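Local coordinates for protein hydrazine synthase subunit alpha (Candidatus Kuenenia stuttgartiensis, PDB 5C2V) that forms hydrazine by condensing hydroxylamine with ammonia, the second half-reaction of the hydrazine synthase complex, and carries two heme c groups, at residues 717-720 with 721-725; 753-756 with 757-760; 191-194 with 195-199; 261-264 with 265-269; 581-584 with 585-588. All coordinates share one frame; numbering follows the deposited sequence.

How the contacts relate
Contacts 1 and 2 lie on successive helices of the cytochrome c domain, beside the bis-histidine heme. Their centres are about 12 Å apart and they touch directly: Tyr723 and Arg754 form a cation-pi pair, with CZ of Tyr723 3.3 Å from NE of Arg754, and Leu722 CD1 lies 3.8 Å from Ile757 CD1. Contacts 3 and 4 belong to the N-terminal propeller domain and meet where Ile198 CD1 comes 4.1 Å from Trp264 CH2. Contact 4 also faces the other heme: the side chain of Tyr268 is about 5 Å from that of its axial ligand Tyr564. Contact 5, at the gamma subunit, comes to about 10 Å from contact 4 by nearest atoms.

Contact 1: 717-720 with 721-725; sequences LLVW and RLYEA. With HEC (heme c), chain B.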
# COMPACT_ATOMS: atom_id res chain seq x y z
N LEU D 717 -9.10 -18.63 -12.21
CA LEU D 717 -9.17 -20.07 -11.98
C LEU D 717 -10.16 -20.74 -12.94
O LEU D 717 -9.92 -21.85 -13.42
CB LEU D 717 -9.56 -20.37 -10.53
CG LEU D 717 -9.40 -21.80 -9.99
CD1 LEU D 717 -9.10 -21.76 -8.51
CD2 LEU D 717 -10.64 -22.64 -10.26
N LEU D 718 -11.26 -20.05 -13.22
CA LEU D 718 -12.27 -20.54 -14.15
C LEU D 718 -11.66 -20.80 -15.52
O LEU D 718 -11.89 -21.84 -16.13
CB LEU D 718 -13.42 -19.54 -14.27
CG LEU D 718 -14.50 -19.86 -15.31
CD1 LEU D 718 -15.15 -21.19 -14.98
CD2 LEU D 718 -15.53 -18.75 -15.38
N VAL D 719 -10.87 -19.84 -16.00
CA VAL D 719 -10.22 -19.96 -17.29
C VAL D 719 -9.11 -21.01 -17.24
O VAL D 719 -8.90 -21.75 -18.21
CB VAL D 719 -9.64 -18.61 -17.75
CG1 VAL D 719 -9.02 -18.72 -19.13
CG2 VAL D 719 -10.73 -17.54 -17.75
N TRP D 720 -8.42 -21.07 -16.11
CA TRP D 720 -7.41 -22.10 -15.88
C TRP D 720 -8.00 -23.49 -16.06
O TRP D 720 -7.36 -24.37 -16.64
CB TRP D 720 -6.81 -21.97 -14.47
CG TRP D 720 -5.69 -20.97 -14.36
CD1 TRP D 720 -5.69 -19.69 -14.82
CD2 TRP D 720 -4.42 -21.18 -13.74
NE1 TRP D 720 -4.49 -19.08 -14.53
CE2 TRP D 720 -3.69 -19.98 -13.86
CE3 TRP D 720 -3.83 -22.26 -13.08
CZ2 TRP D 720 -2.40 -19.83 -13.36
CZ3 TRP D 720 -2.55 -22.12 -12.58
CH2 TRP D 720 -1.85 -20.91 -12.72
N ARG D 721 -9.22 -23.68 -15.57
CA ARG D 721 -9.89 -24.96 -15.66
C ARG D 721 -10.48 -25.21 -17.05
O ARG D 721 -10.45 -26.33 -17.55
CB ARG D 721 -10.99 -25.07 -14.60
CG ARG D 721 -10.47 -25.16 -13.18
CD ARG D 721 -9.38 -26.21 -13.06
NE ARG D 721 -9.82 -27.51 -13.56
CZ ARG D 721 -10.44 -28.43 -12.82
NH1 ARG D 721 -10.71 -28.18 -11.55
NH2 ARG D 721 -10.81 -29.58 -13.36
N LEU D 722 -11.02 -24.15 -17.65
CA LEU D 722 -11.61 -24.27 -18.98
C LEU D 722 -10.56 -24.60 -20.03
O LEU D 722 -10.86 -25.22 -21.05
CB LEU D 722 -12.36 -22.99 -19.36
CG LEU D 722 -13.71 -22.79 -18.66
CD1 LEU D 722 -14.28 -21.41 -18.97
CD2 LEU D 722 -14.69 -23.88 -19.08
N TYR D 723 -9.32 -24.16 -19.81
CA TYR D 723 -8.21 -24.54 -20.68
C TYR D 723 -7.39 -25.70 -20.12
O TYR D 723 -6.50 -26.22 -20.80
CB TYR D 723 -7.30 -23.34 -20.93
CG TYR D 723 -7.90 -22.31 -21.87
CD1 TYR D 723 -8.84 -21.40 -21.41
CD2 TYR D 723 -7.50 -22.24 -23.20
CE1 TYR D 723 -9.39 -20.45 -22.26
CE2 TYR D 723 -8.04 -21.29 -24.05
CZ TYR D 723 -8.98 -20.40 -23.58
OH TYR D 723 -9.52 -19.46 -24.43
N GLU D 724 -7.70 -26.12 -18.89
CA GLU D 724 -6.99 -27.20 -18.20
C GLU D 724 -5.46 -27.07 -18.26
O GLU D 724 -4.77 -28.03 -18.60
CB GLU D 724 -7.41 -28.56 -18.75
CG GLU D 724 -8.85 -28.95 -18.44
CD GLU D 724 -9.08 -29.25 -16.97
OE1 GLU D 724 -10.26 -29.39 -16.58
OE2 GLU D 724 -8.10 -29.35 -16.21
N ALA D 725 -4.95 -25.89 -17.93
CA ALA D 725 -3.51 -25.64 -17.94
C ALA D 725 -3.18 -24.46 -17.02
O ALA D 725 -4.07 -23.71 -16.63
CB ALA D 725 -3.02 -25.36 -19.35
FE HEC B . -17.45 -28.34 -13.57
CHA HEC B . -15.34 -28.61 -10.88
CHB HEC B . -16.68 -25.01 -13.86
CHC HEC B . -19.48 -28.08 -16.36
CHD HEC B . -18.46 -31.61 -13.20
NA HEC B . -16.27 -27.04 -12.53
C1A HEC B . -15.42 -27.38 -11.50
C2A HEC B . -14.62 -26.22 -11.18
C3A HEC B . -14.99 -25.22 -11.99
C4A HEC B . -16.03 -25.72 -12.87
CMA HEC B . -14.40 -23.80 -12.00
CAA HEC B . -13.54 -26.14 -10.08
CBA HEC B . -14.18 -25.73 -8.75
CGA HEC B . -13.10 -25.51 -7.72
O1A HEC B . -13.34 -24.74 -6.75
O2A HEC B . -12.00 -26.10 -7.87
NB HEC B . -18.03 -26.81 -14.84
C1B HEC B . -17.49 -25.54 -14.84
C2B HEC B . -17.93 -24.87 -16.05
C3B HEC B . -18.71 -25.72 -16.73
C4B HEC B . -18.78 -26.96 -15.99
CMB HEC B . -17.57 -23.42 -16.45
CAB HEC B . -19.41 -25.46 -18.08
CBB HEC B . -18.37 -25.43 -19.22
NC HEC B . -18.73 -29.60 -14.59
C1C HEC B . -19.47 -29.29 -15.71
C2C HEC B . -20.14 -30.49 -16.16
C3C HEC B . -19.96 -31.43 -15.22
C4C HEC B . -19.00 -30.92 -14.26
CMC HEC B . -21.20 -30.52 -17.29
CAC HEC B . -20.55 -32.86 -15.21
CBC HEC B . -20.01 -33.69 -16.40
ND HEC B . -16.98 -29.87 -12.22
C1D HEC B . -17.51 -31.16 -12.30
C2D HEC B . -16.90 -31.97 -11.28
C3D HEC B . -15.91 -31.06 -10.54
C4D HEC B . -16.03 -29.77 -11.20
CMD HEC B . -17.18 -33.47 -10.99
CAD HEC B . -15.02 -31.50 -9.34
CBD HEC B . -13.61 -30.91 -9.33
CGD HEC B . -12.87 -31.18 -10.61
O1D HEC B . -11.90 -30.43 -10.91
O2D HEC B . -13.24 -32.14 -11.34
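Arg721, one helical turn after Leu717, directs its guanidinium to a propionate of the bis-histidine heme c. Two bonds grip a single oxygen, heme O1D, which sits near the guanidinium plane at its edge, 2.6 Å from NH1 of Arg721. The second donor, Arg721 NH2, is 2.8 Å from heme O1D and also reaches Glu724 OE1 at 3.3 Å, a salt bridge lying almost in the guanidinium plane and on the syn lone pair of the carboxylate. Glu724 is shared further, with Arg742 and with the backbone N of the axial ligand His745. Bends at chi2 and chi3 (-49° and -54°) fold the arginine, whose CG rests 3.9 Å from Leu717 CD2. Backbone bonds of the helical kind join Leu717 to Arg721, Leu718 to Leu722 and Val719 to Tyr723. A Schellman motif closes the helix, with Glu724 (positive phi) as its C-prime residue: Ala725 N bonds to Trp720 O at 3.1 Å, and Glu724 N weakly to Arg721 O. Side by side, Leu718 and Leu722 meet at CG and CD1 and border the heme methyl CMB, with Leu718 CD1 3.6 Å from it. Val719 CG1 packs 3.5 Å from Tyr723 CD1. The arginine probably offsets the propionate charge and may thereby tune the heme, while the helix end couples it through Glu724 to the axial histidine's backbone.

Contact 2: 753-756 with 757-760; sequences ERYA and IVEW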
# COMPACT_ATOMS: atom_id res chain seq x y z
N GLU D 753 -17.59 -20.01 -27.36
CA GLU D 753 -18.18 -19.89 -26.02
C GLU D 753 -17.11 -19.59 -24.97
O GLU D 753 -17.24 -18.65 -24.17
CB GLU D 753 -18.93 -21.18 -25.67
CG GLU D 753 -20.04 -21.55 -26.65
CD GLU D 753 -20.48 -22.99 -26.51
OE1 GLU D 753 -19.76 -23.78 -25.88
OE2 GLU D 753 -21.56 -23.33 -27.05
N ARG D 754 -16.05 -20.40 -24.99
CA ARG D 754 -14.95 -20.25 -24.05
C ARG D 754 -14.31 -18.87 -24.17
O ARG D 754 -14.07 -18.20 -23.16
CB ARG D 754 -13.90 -21.34 -24.28
CG ARG D 754 -12.81 -21.38 -23.23
CD ARG D 754 -11.92 -22.61 -23.40
NE ARG D 754 -11.17 -22.58 -24.65
CZ ARG D 754 -10.35 -23.55 -25.05
NH1 ARG D 754 -10.19 -24.63 -24.30
NH2 ARG D 754 -9.70 -23.44 -26.20
N TYR D 755 -14.05 -18.44 -25.40
CA TYR D 755 -13.45 -17.13 -25.61
C TYR D 755 -14.44 -16.01 -25.34
O TYR D 755 -14.05 -14.87 -25.11
CB TYR D 755 -12.90 -17.00 -27.03
CG TYR D 755 -11.99 -15.80 -27.19
CD1 TYR D 755 -10.71 -15.81 -26.66
CD2 TYR D 755 -12.43 -14.66 -27.85
CE1 TYR D 755 -9.88 -14.71 -26.80
CE2 TYR D 755 -11.60 -13.56 -27.99
CZ TYR D 755 -10.33 -13.59 -27.46
OH TYR D 755 -9.50 -12.50 -27.59
N ALA D 756 -15.73 -16.34 -25.37
CA ALA D 756 -16.75 -15.38 -24.95
C ALA D 756 -16.61 -15.13 -23.46
O ALA D 756 -16.69 -14.00 -22.99
CB ALA D 756 -18.14 -15.87 -25.30
N ILE D 757 -16.40 -16.21 -22.71
CA ILE D 757 -16.14 -16.10 -21.28
C ILE D 757 -14.85 -15.31 -21.02
O ILE D 757 -14.81 -14.43 -20.15
CB ILE D 757 -16.05 -17.48 -20.61
CG1 ILE D 757 -17.38 -18.23 -20.76
CG2 ILE D 757 -15.70 -17.34 -19.13
CD1 ILE D 757 -17.38 -19.60 -20.11
N VAL D 758 -13.81 -15.63 -21.78
CA VAL D 758 -12.53 -14.93 -21.68
C VAL D 758 -12.71 -13.42 -21.89
O VAL D 758 -12.22 -12.61 -21.09
CB VAL D 758 -11.51 -15.46 -22.70
CG1 VAL D 758 -10.26 -14.59 -22.70
CG2 VAL D 758 -11.17 -16.91 -22.41
N GLU D 759 -13.41 -13.06 -22.96
CA GLU D 759 -13.70 -11.66 -23.26
C GLU D 759 -14.48 -11.00 -22.13
O GLU D 759 -14.19 -9.87 -21.74
CB GLU D 759 -14.47 -11.53 -24.57
CG GLU D 759 -13.62 -11.66 -25.81
CD GLU D 759 -14.41 -11.43 -27.08
OE1 GLU D 759 -15.59 -11.83 -27.13
OE2 GLU D 759 -13.85 -10.84 -28.03
N TRP D 760 -15.48 -11.72 -21.62
CA TRP D 760 -16.31 -11.22 -20.53
C TRP D 760 -15.46 -10.87 -19.31
O TRP D 760 -15.61 -9.80 -18.72
CB TRP D 760 -17.38 -12.24 -20.15
CG TRP D 760 -18.09 -11.91 -18.87
CD1 TRP D 760 -18.87 -10.81 -18.62
CD2 TRP D 760 -18.08 -12.67 -17.66
NE1 TRP D 760 -19.35 -10.86 -17.34
CE2 TRP D 760 -18.88 -11.99 -16.72
CE3 TRP D 760 -17.48 -13.88 -17.28
CZ2 TRP D 760 -19.09 -12.46 -15.43
CZ3 TRP D 760 -17.69 -14.35 -15.99
CH2 TRP D 760 -18.49 -13.64 -15.09
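Glu753 hands its carbonyl O to Ile757 N at 3.0 Å, and Ile757 CG1 lies 3.4 Å from the same Glu753 O. Arg754 O takes Val758 N at 2.9 Å, and Val758 CG2 settles against that oxygen in turn. These bonds belong to helix 751-762, which packs on helix 646-657 through Ile757 and Trp760 against Ile650, a pairing that resembles that of the terminal helices in class I cytochromes c. Tyr755 carries most of the side-chain contact. With its CG anti to the backbone N (chi1 -167°), the ring reaches along the helix between two later residues: CD1 of Tyr755 is 4.1 Å from Val758 CB, and its CE2 is 3.5 Å from Glu759 CG. Ring and carboxylate planes stand 42° apart. Both polar ends find partners beyond the helix, Tyr755 OH bonding to Gly536 O while Glu759 OE2 is gripped by Arg642 and Tyr508. In the backbone beneath them, Glu759 N bonds to Tyr755 O at 2.9 Å. Ala756 O receives Trp760 N at 2.9 Å, and CB of the tryptophan lies close to the same oxygen.

Contact 3: 191-194 with 195-199; sequences DTQG and GKIIQ
An Asx turn joined to a helix start makes this contact, in which Asp191 at the end of strand 186-191 holds Ile198 in helix 196-201 of the N-terminal, propeller-bearing domain. The two carboxylate oxygens divide the work. Asp191 OD1 accepts from Gln193 N at 2.9 Å, on its anti side and 19° out of the carboxylate plane. Asp191 OD2 accepts from Ile198 N at 2.7 Å, met nearly along its C-O direction. A chi1 of -162° carries the carboxylate past Gly195, the N-cap residue, to the first turn of the helix. Gly194 and Gly195 both have positive phi, a backbone conformation that favours glycine. Ile197 closes over the turn: its CG1 lies 3.7 Å from Gln193 CG, and its CB rests 3.4 Å from Asp191 OD1. Lys196, bent at chi2, brings CD to 3.2 Å from Gln193 O. Outside, Ile197 and Ile198 pack on Thr163 and Met165 of strand 154-171, and Thr192 OG1 bonds to Thr163 OG1. A negative carboxylate at a helix N-terminus should be favoured by the helix dipole, which probably helps to keep Asp191 ionised.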
# COMPACT_ATOMS: atom_id res chain seq x y z
N ASP D 191 -14.33 29.41 -27.97
CA ASP D 191 -14.10 30.56 -28.83
C ASP D 191 -15.06 31.67 -28.43
O ASP D 191 -16.29 31.49 -28.46
CB ASP D 191 -14.27 30.19 -30.30
CG ASP D 191 -13.63 31.20 -31.24
OD1 ASP D 191 -13.71 32.42 -30.95
OD2 ASP D 191 -13.04 30.79 -32.26
N THR D 192 -14.48 32.81 -28.06
CA THR D 192 -15.23 33.96 -27.57
C THR D 192 -15.81 34.81 -28.68
O THR D 192 -16.72 35.62 -28.45
CB THR D 192 -14.35 34.85 -26.68
OG1 THR D 192 -13.30 35.43 -27.47
CG2 THR D 192 -13.73 34.05 -25.55
N GLN D 193 -15.29 34.65 -29.90
CA GLN D 193 -15.73 35.49 -31.01
C GLN D 193 -16.80 34.83 -31.87
O GLN D 193 -17.26 35.42 -32.84
CB GLN D 193 -14.53 35.88 -31.88
CG GLN D 193 -13.60 36.88 -31.21
CD GLN D 193 -14.32 38.14 -30.76
OE1 GLN D 193 -15.35 38.52 -31.32
NE2 GLN D 193 -13.78 38.80 -29.74
N GLY D 194 -17.22 33.63 -31.48
CA GLY D 194 -18.27 32.92 -32.20
C GLY D 194 -17.73 31.91 -33.19
O GLY D 194 -18.42 31.51 -34.12
N GLY D 195 -16.48 31.52 -32.99
CA GLY D 195 -15.82 30.57 -33.88
C GLY D 195 -14.86 31.27 -34.82
O GLY D 195 -14.17 30.62 -35.61
N LYS D 196 -14.80 32.59 -34.76
CA LYS D 196 -13.99 33.30 -35.74
C LYS D 196 -12.51 33.27 -35.39
O LYS D 196 -11.67 33.48 -36.26
CB LYS D 196 -14.49 34.74 -35.90
CG LYS D 196 -15.73 34.86 -36.79
CD LYS D 196 -17.00 34.84 -35.96
CE LYS D 196 -18.25 34.81 -36.81
NZ LYS D 196 -19.47 34.91 -35.96
N ILE D 197 -12.17 33.01 -34.13
CA ILE D 197 -10.77 32.89 -33.74
C ILE D 197 -10.20 31.55 -34.20
O ILE D 197 -9.07 31.48 -34.69
CB ILE D 197 -10.59 33.05 -32.22
CG1 ILE D 197 -10.86 34.50 -31.82
CG2 ILE D 197 -9.19 32.63 -31.78
CD1 ILE D 197 -10.49 34.84 -30.39
N ILE D 198 -11.00 30.50 -34.06
CA ILE D 198 -10.67 29.20 -34.60
C ILE D 198 -10.59 29.28 -36.12
O ILE D 198 -9.75 28.64 -36.76
CB ILE D 198 -11.70 28.13 -34.17
CG1 ILE D 198 -11.65 27.92 -32.66
CG2 ILE D 198 -11.45 26.81 -34.89
CD1 ILE D 198 -10.31 27.40 -32.17
N GLN D 199 -11.46 30.11 -36.70
CA GLN D 199 -11.45 30.33 -38.14
C GLN D 199 -10.20 31.11 -38.56
O GLN D 199 -9.71 30.96 -39.67
CB GLN D 199 -12.71 31.08 -38.58
CG GLN D 199 -12.93 31.08 -40.09
CD GLN D 199 -14.24 31.73 -40.49
OE1 GLN D 199 -14.90 32.38 -39.68
NE2 GLN D 199 -14.63 31.54 -41.74

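Contact 4: 261-264 with 265-269; sequences VDNW and DGAYP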
# COMPACT_ATOMS: atom_id res chain seq x y z
N VAL D 261 -0.85 17.43 -17.66
CA VAL D 261 -0.97 18.50 -18.64
C VAL D 261 -1.54 17.98 -19.96
O VAL D 261 -1.47 16.79 -20.25
CB VAL D 261 0.38 19.19 -18.94
CG1 VAL D 261 0.97 19.79 -17.67
CG2 VAL D 261 1.35 18.21 -19.56
N ASP D 262 -2.13 18.88 -20.74
CA ASP D 262 -2.63 18.54 -22.06
C ASP D 262 -2.63 19.78 -22.95
O ASP D 262 -2.71 20.90 -22.46
CB ASP D 262 -4.05 17.96 -21.97
CG ASP D 262 -4.48 17.27 -23.25
OD1 ASP D 262 -3.80 17.41 -24.28
OD2 ASP D 262 -5.53 16.58 -23.22
N ASN D 263 -2.53 19.57 -24.26
CA ASN D 263 -2.64 20.68 -25.20
C ASN D 263 -4.05 21.25 -25.16
O ASN D 263 -5.00 20.55 -24.82
CB ASN D 263 -2.28 20.23 -26.62
CG ASN D 263 -0.80 19.94 -26.78
OD1 ASN D 263 -0.41 18.90 -27.31
ND2 ASN D 263 0.04 20.86 -26.32
N TRP D 264 -4.19 22.53 -25.51
CA TRP D 264 -5.46 23.22 -25.36
C TRP D 264 -6.55 22.66 -26.28
O TRP D 264 -7.73 22.94 -26.09
CB TRP D 264 -5.29 24.72 -25.60
CG TRP D 264 -4.90 25.09 -26.99
CD1 TRP D 264 -3.68 24.92 -27.58
CD2 TRP D 264 -5.73 25.74 -27.97
NE1 TRP D 264 -3.71 25.40 -28.87
CE2 TRP D 264 -4.95 25.91 -29.13
CE3 TRP D 264 -7.06 26.18 -27.97
CZ2 TRP D 264 -5.46 26.51 -30.28
CZ3 TRP D 264 -7.56 26.77 -29.12
CH2 TRP D 264 -6.76 26.93 -30.26
N ASP D 265 -6.15 21.86 -27.27
CA ASP D 265 -7.11 21.13 -28.09
C ASP D 265 -7.28 19.69 -27.60
O ASP D 265 -8.10 18.94 -28.13
CB ASP D 265 -6.69 21.15 -29.56
CG ASP D 265 -5.32 20.56 -29.78
OD1 ASP D 265 -4.48 20.66 -28.86
OD2 ASP D 265 -5.08 20.00 -30.87
N GLY D 266 -6.49 19.31 -26.60
CA GLY D 266 -6.55 17.96 -26.06
C GLY D 266 -5.88 16.93 -26.95
O GLY D 266 -6.32 15.78 -27.03
N ALA D 267 -4.82 17.34 -27.63
CA ALA D 267 -4.11 16.47 -28.56
C ALA D 267 -3.14 15.52 -27.87
O ALA D 267 -2.94 14.39 -28.33
CB ALA D 267 -3.37 17.31 -29.59
N TYR D 268 -2.53 15.97 -26.78
CA TYR D 268 -1.45 15.21 -26.16
C TYR D 268 -1.46 15.25 -24.62
O TYR D 268 -0.60 15.89 -24.01
CB TYR D 268 -0.10 15.73 -26.68
CG TYR D 268 1.09 14.84 -26.41
CD1 TYR D 268 1.28 13.66 -27.13
CD2 TYR D 268 2.05 15.19 -25.48
CE1 TYR D 268 2.37 12.85 -26.89
CE2 TYR D 268 3.15 14.39 -25.24
CZ TYR D 268 3.31 13.22 -25.95
OH TYR D 268 4.40 12.42 -25.71
N PRO D 269 -2.45 14.59 -24.00
CA PRO D 269 -2.45 14.50 -22.53
C PRO D 269 -1.33 13.61 -22.00
O PRO D 269 -1.12 12.51 -22.51
CB PRO D 269 -3.82 13.91 -22.21
CG PRO D 269 -4.22 13.18 -23.44
CD PRO D 269 -3.65 13.96 -24.59
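The backbone reverses through a type I beta turn from Asn263 to Gly266, closed by Gly266 N to Asn263 O at 2.6 Å. This is the connection between strands 256-262 and 270-273, the last two of a four-stranded antiparallel sheet of the kind that forms a blade of the beta-propeller. Asp262 leans across the loop alongside Pro269. Its CG lies anti to the backbone N (chi1 -165°), which lets OD1 accept a weak bond from Tyr268 N at 3.2 Å, while Asp262 OD2 reaches 3.3 Å from Pro269 CB. The same OD2 is held by Tyr547, and it also lies 3.3 Å from Gly266 CA, so the carboxylate spans the loop from the turn to the proline. Asn263 OD1 comes 3.2 Å from Tyr268 CB, with amide and ring planes 32° apart; a magnesium ion lies about 3 Å from the asparagine side chain. Asp265 folds back over the turn, its chi1 of 58° bringing OD1 to 3.2 Å from Asn263 CB. The indole NE1 of Trp264 bonds to Ile397 O, and its ring makes a cation-pi pair with Arg189. Tyr268 packs on Glu219 of the beta subunit. Just before strand 270-273, Pro269 CA makes a CA-H...O contact with Val261 O at 3.4 Å.

Contact 5: 581-584 with 585-588; sequences WYDD and RSHY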
# COMPACT_ATOMS: atom_id res chain seq x y z
N TRP D 581 0.91 5.59 -42.60
CA TRP D 581 0.46 6.33 -43.78
C TRP D 581 1.49 6.22 -44.90
O TRP D 581 2.52 6.90 -44.88
CB TRP D 581 0.23 7.80 -43.39
CG TRP D 581 -0.12 8.74 -44.51
CD1 TRP D 581 -0.74 8.43 -45.68
CD2 TRP D 581 0.14 10.15 -44.55
NE1 TRP D 581 -0.89 9.56 -46.45
CE2 TRP D 581 -0.35 10.63 -45.78
CE3 TRP D 581 0.74 11.05 -43.67
CZ2 TRP D 581 -0.26 11.97 -46.15
CZ3 TRP D 581 0.83 12.39 -44.04
CH2 TRP D 581 0.33 12.83 -45.27
N TYR D 582 1.22 5.37 -45.90
CA TYR D 582 2.07 5.28 -47.09
C TYR D 582 1.49 5.89 -48.38
O TYR D 582 2.14 5.84 -49.42
CB TYR D 582 2.48 3.83 -47.34
CG TYR D 582 1.41 2.77 -47.20
CD1 TYR D 582 1.08 2.25 -45.95
CD2 TYR D 582 0.75 2.26 -48.31
CE1 TYR D 582 0.11 1.27 -45.81
CE2 TYR D 582 -0.22 1.28 -48.18
CZ TYR D 582 -0.54 0.80 -46.93
OH TYR D 582 -1.50 -0.18 -46.80
N ASP D 583 0.28 6.44 -48.32
CA ASP D 583 -0.39 6.90 -49.55
C ASP D 583 -0.73 8.39 -49.52
O ASP D 583 -1.29 8.89 -48.55
CB ASP D 583 -1.67 6.08 -49.78
CG ASP D 583 -2.10 6.06 -51.23
OD1 ASP D 583 -1.64 6.93 -52.00
OD2 ASP D 583 -2.89 5.17 -51.60
N ASP D 584 -0.42 9.09 -50.61
CA ASP D 584 -0.60 10.55 -50.66
C ASP D 584 -2.06 10.96 -50.82
O ASP D 584 -2.43 12.10 -50.53
CB ASP D 584 0.24 11.15 -51.79
CG ASP D 584 -0.22 10.73 -53.16
OD1 ASP D 584 -0.81 9.63 -53.29
OD2 ASP D 584 0.00 11.49 -54.13
N ARG D 585 -2.89 10.04 -51.30
CA ARG D 585 -4.31 10.32 -51.48
C ARG D 585 -5.12 9.95 -50.23
O ARG D 585 -6.35 10.01 -50.24
CB ARG D 585 -4.86 9.59 -52.71
CG ARG D 585 -4.47 8.13 -52.82
CD ARG D 585 -4.96 7.53 -54.13
NE ARG D 585 -4.46 6.18 -54.36
CZ ARG D 585 -4.84 5.40 -55.36
NH1 ARG D 585 -5.73 5.83 -56.24
NH2 ARG D 585 -4.32 4.18 -55.49
N SER D 586 -4.42 9.55 -49.17
CA SER D 586 -5.09 9.14 -47.93
C SER D 586 -4.68 9.98 -46.72
O SER D 586 -3.59 10.54 -46.67
CB SER D 586 -4.81 7.67 -47.65
OG SER D 586 -5.29 6.84 -48.70
N HIS D 587 -5.58 10.06 -45.74
CA HIS D 587 -5.26 10.64 -44.44
C HIS D 587 -4.42 9.66 -43.63
O HIS D 587 -3.37 10.01 -43.10
CB HIS D 587 -6.53 11.00 -43.67
CG HIS D 587 -7.26 12.19 -44.21
ND1 HIS D 587 -8.63 12.21 -44.36
CD2 HIS D 587 -6.81 13.39 -44.64
CE1 HIS D 587 -9.00 13.38 -44.86
NE2 HIS D 587 -7.91 14.11 -45.04
N TYR D 588 -4.90 8.42 -43.55
CA TYR D 588 -4.19 7.34 -42.88
C TYR D 588 -4.40 6.02 -43.60
O TYR D 588 -5.52 5.69 -44.00
CB TYR D 588 -4.63 7.20 -41.42
CG TYR D 588 -4.14 8.29 -40.51
CD1 TYR D 588 -2.79 8.42 -40.21
CD2 TYR D 588 -5.03 9.18 -39.92
CE1 TYR D 588 -2.33 9.42 -39.37
CE2 TYR D 588 -4.58 10.18 -39.08
CZ TYR D 588 -3.24 10.29 -38.80
OH TYR D 588 -2.80 11.29 -37.96
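Arg585 crosses the carboxylate of Asp583, two residues back, at a slant. Its CB belongs to the turn next to Asp584 and does little of the packing. A chi1 of 47° sets CG between the backbone N and the carbonyl carbon, where it meets Asp583 OD1 at 3.2 Å. The chain then runs extended: CD passes beside both oxygens of Asp583, and NE gives Asp583 OD2 a weak hydrogen bond, part of a salt bridge, at 3.3 Å. Asp583 CG sits at the guanidinium edge, in its plane, though carboxylate and guanidinium planes are 62° apart. The backbone N of Arg585 adds a weak bond to Asp583 OD1 at 3.4 Å, nearly straight at the hydrogen, so both carboxylate oxygens are engaged. Further back, Trp581 turns one ring face to His587 O, although the exact place of the indole is uncertain, and its CB touches Tyr588 CD1 at 4.4 Å. Tyr588 OH bonds to Tyr551 O, and its ring packs on Trp85 of the gamma subunit. At the centre is a type I beta turn from Asp583 to Ser586, whose two aspartates form salt bridges with Arg220 of the gamma subunit at the interface between the alpha and gamma subunits.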